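Local coordinates for protein redox-sensing transcriptional repressor rex (PDB 3WG9) that represses transcription as a DNA-binding homodimer, probably in response to changes in the cellular NADH/NAD(+) redox state, at residues Ile12-Arg17 with Arg50-Asn55. Residues are numbered along the deposited sequence; the frame is centred on the assembly and turned at random.
Sequences IRRLPR and RQDLNN
R14 sets one edge of its guanidinium group against the carboxylate of D52, and a two-bond salt bridge joins helix 9-27 to helix 46-54. NE of R14 lies 2.8 Å from OD2 of D52, and NH2 of R14 lies 3.0 Å from OD1 of D52, so each carboxylate oxygen receives its own N-H. Three geometric features identify a side-on bidentate pair: the guanidinium and carboxylate planes lie only 9° apart, both oxygens use their syn lone pairs, and the N-H...O angle at NH2 is 170°. The arginine chain bends at chi3 (-72°), and the edge carrying NE and NH2 faces the acid. CD of R14 also passes 3.6 Å from OD2 of D52. Beyond this pair, Y18 hydrogen-bonds OD2 and Q48 hydrogen-bonds OD1, so the buried carboxylate has two partners on each oxygen, which probably favours its charged form. With R14 cut back to alanine, D52 would probably lose its charged mate, keeping only the Y18 and Q48 bonds, and its carboxylate would be freer to turn. On the backbone side of D52, ND2 of N55 reaches the carbonyl O of D52 at 3.0 Å, a bond within the same segment. Beside the salt bridge, L15 and L53 both pack on L75 of helix 68-78. Such a polar tie between helices beside a shared apolar core fits the N-terminal winged-helix DNA-binding domain of Rex-family repressors.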
loop_
_atom_site.group_PDB
_atom_site.type_symbol
_atom_site.label_atom_id
_atom_site.label_comp_id
_atom_site.label_asym_id
_atom_site.label_seq_id
_atom_site.Cartn_x
_atom_site.Cartn_y
_atom_site.Cartn_z
ATOM N N ILE B 12 -1.775 -9.234 12.128
ATOM C CA ILE B 12 -0.424 -8.847 11.612
ATOM C C ILE B 12 -0.539 -7.531 10.856
ATOM O O ILE B 12 0.331 -6.692 10.956
ATOM C CB ILE B 12 0.116 -9.957 10.704
ATOM C CG1 ILE B 12 0.449 -11.179 11.557
ATOM C CG2 ILE B 12 1.394 -9.490 9.816
ATOM C CD1 ILE B 12 0.684 -12.474 10.637
ATOM N N ARG B 13 -1.619 -7.314 10.109
ATOM C CA ARG B 13 -1.727 -6.058 9.351
ATOM C C ARG B 13 -2.045 -4.836 10.207
ATOM O O ARG B 13 -1.778 -3.719 9.796
ATOM C CB ARG B 13 -2.809 -6.131 8.255
ATOM C CG ARG B 13 -2.411 -7.176 7.146
ATOM C CD ARG B 13 -3.125 -6.929 5.818
ATOM N NE ARG B 13 -2.755 -7.943 4.828
ATOM C CZ ARG B 13 -1.637 -7.879 4.092
ATOM N NH1 ARG B 13 -0.740 -6.884 4.255
ATOM N NH2 ARG B 13 -1.446 -8.785 3.152
ATOM N N ARG B 14 -2.569 -5.024 11.422
ATOM C CA ARG B 14 -2.679 -3.866 12.315
ATOM C C ARG B 14 -1.363 -3.492 12.957
ATOM O O ARG B 14 -1.176 -2.325 13.378
ATOM C CB ARG B 14 -3.690 -4.128 13.443
ATOM C CG ARG B 14 -5.122 -4.185 12.902
ATOM C CD ARG B 14 -6.189 -4.284 14.047
ATOM N NE ARG B 14 -6.217 -5.587 14.723
ATOM C CZ ARG B 14 -7.020 -6.586 14.418
ATOM N NH1 ARG B 14 -7.869 -6.479 13.385
ATOM N NH2 ARG B 14 -6.962 -7.706 15.120
ATOM N N LEU B 15 -0.475 -4.461 13.145
ATOM C CA LEU B 15 0.772 -4.151 13.899
ATOM C C LEU B 15 1.642 -3.036 13.323
ATOM O O LEU B 15 2.206 -2.239 14.081
ATOM C CB LEU B 15 1.633 -5.417 14.146
ATOM C CG LEU B 15 0.938 -6.578 14.905
ATOM C CD1 LEU B 15 1.788 -7.851 14.924
ATOM C CD2 LEU B 15 0.652 -6.142 16.388
ATOM N N PRO B 16 1.880 -3.031 11.990
ATOM C CA PRO B 16 2.629 -1.882 11.456
ATOM C C PRO B 16 1.917 -0.540 11.632
ATOM O O PRO B 16 2.608 0.466 11.736
ATOM C CB PRO B 16 2.857 -2.230 9.967
ATOM C CG PRO B 16 2.632 -3.784 9.943
ATOM C CD PRO B 16 1.531 -3.995 10.943
ATOM N N ARG B 17 0.592 -0.526 11.588
ATOM C CA ARG B 17 -0.154 0.712 11.866
ATOM C C ARG B 17 0.127 1.173 13.306
ATOM O O ARG B 17 0.443 2.351 13.540
ATOM C CB ARG B 17 -1.650 0.514 11.659
ATOM C CG ARG B 17 -2.054 0.017 10.247
ATOM C CD ARG B 17 -3.593 -0.093 10.156
ATOM N NE ARG B 17 -4.207 1.190 10.505
ATOM C CZ ARG B 17 -5.279 1.328 11.291
ATOM N NH1 ARG B 17 -5.867 0.268 11.829
ATOM N NH2 ARG B 17 -5.778 2.532 11.513
ATOM N N ARG B 50 -5.484 -4.439 23.051
ATOM C CA ARG B 50 -4.852 -5.205 24.151
ATOM C C ARG B 50 -4.650 -6.665 23.710
ATOM O O ARG B 50 -3.590 -7.266 23.911
ATOM C CB ARG B 50 -5.757 -5.195 25.394
ATOM C CG ARG B 50 -5.884 -3.853 26.031
ATOM C CD ARG B 50 -6.637 -4.019 27.407
ATOM N NE ARG B 50 -6.900 -2.670 27.859
ATOM C CZ ARG B 50 -8.017 -1.996 27.655
ATOM N NH1 ARG B 50 -9.098 -2.629 27.223
ATOM N NH2 ARG B 50 -8.040 -0.705 27.977
ATOM N N GLN B 51 -5.662 -7.229 23.078
ATOM C CA GLN B 51 -5.575 -8.588 22.610
ATOM C C GLN B 51 -4.471 -8.806 21.537
ATOM O O GLN B 51 -3.744 -9.837 21.554
ATOM C CB GLN B 51 -6.904 -8.958 21.993
ATOM C CG GLN B 51 -7.022 -10.493 21.730
ATOM C CD GLN B 51 -8.463 -10.929 21.387
ATOM O OE1 GLN B 51 -8.852 -10.983 20.224
ATOM N NE2 GLN B 51 -9.259 -11.199 22.413
ATOM N N ASP B 52 -4.324 -7.816 20.662
ATOM C CA ASP B 52 -3.276 -7.885 19.619
ATOM C C ASP B 52 -1.890 -7.961 20.251
ATOM O O ASP B 52 -1.097 -8.804 19.873
ATOM C CB ASP B 52 -3.309 -6.674 18.684
ATOM C CG ASP B 52 -4.519 -6.687 17.735
ATOM O OD1 ASP B 52 -5.195 -7.743 17.587
ATOM O OD2 ASP B 52 -4.753 -5.658 17.052
ATOM N N LEU B 53 -1.576 -7.073 21.184
ATOM C CA LEU B 53 -0.303 -7.076 21.867
ATOM C C LEU B 53 -0.091 -8.325 22.736
ATOM O O LEU B 53 1.045 -8.865 22.813
ATOM C CB LEU B 53 -0.155 -5.798 22.728
ATOM C CG LEU B 53 -0.278 -4.501 21.912
ATOM C CD1 LEU B 53 -0.451 -3.172 22.659
ATOM C CD2 LEU B 53 0.878 -4.455 20.869
ATOM N N ASN B 54 -1.184 -8.809 23.340
ATOM C CA ASN B 54 -1.056 -9.919 24.267
ATOM C C ASN B 54 -0.597 -11.198 23.580
ATOM O O ASN B 54 -0.117 -12.104 24.263
ATOM C CB ASN B 54 -2.345 -10.169 25.038
ATOM C CG ASN B 54 -2.071 -10.783 26.418
ATOM O OD1 ASN B 54 -1.232 -10.285 27.151
ATOM N ND2 ASN B 54 -2.738 -11.879 26.738
ATOM N N ASN B 55 -0.708 -11.271 22.247
ATOM C CA ASN B 55 -0.129 -12.409 21.496
ATOM C C ASN B 55 1.365 -12.576 21.749
ATOM O O ASN B 55 1.929 -13.672 21.541
ATOM C CB ASN B 55 -0.314 -12.278 19.968
ATOM C CG ASN B 55 -1.762 -12.477 19.513
ATOM O OD1 ASN B 55 -2.290 -13.583 19.570
ATOM N ND2 ASN B 55 -2.396 -11.399 19.027
#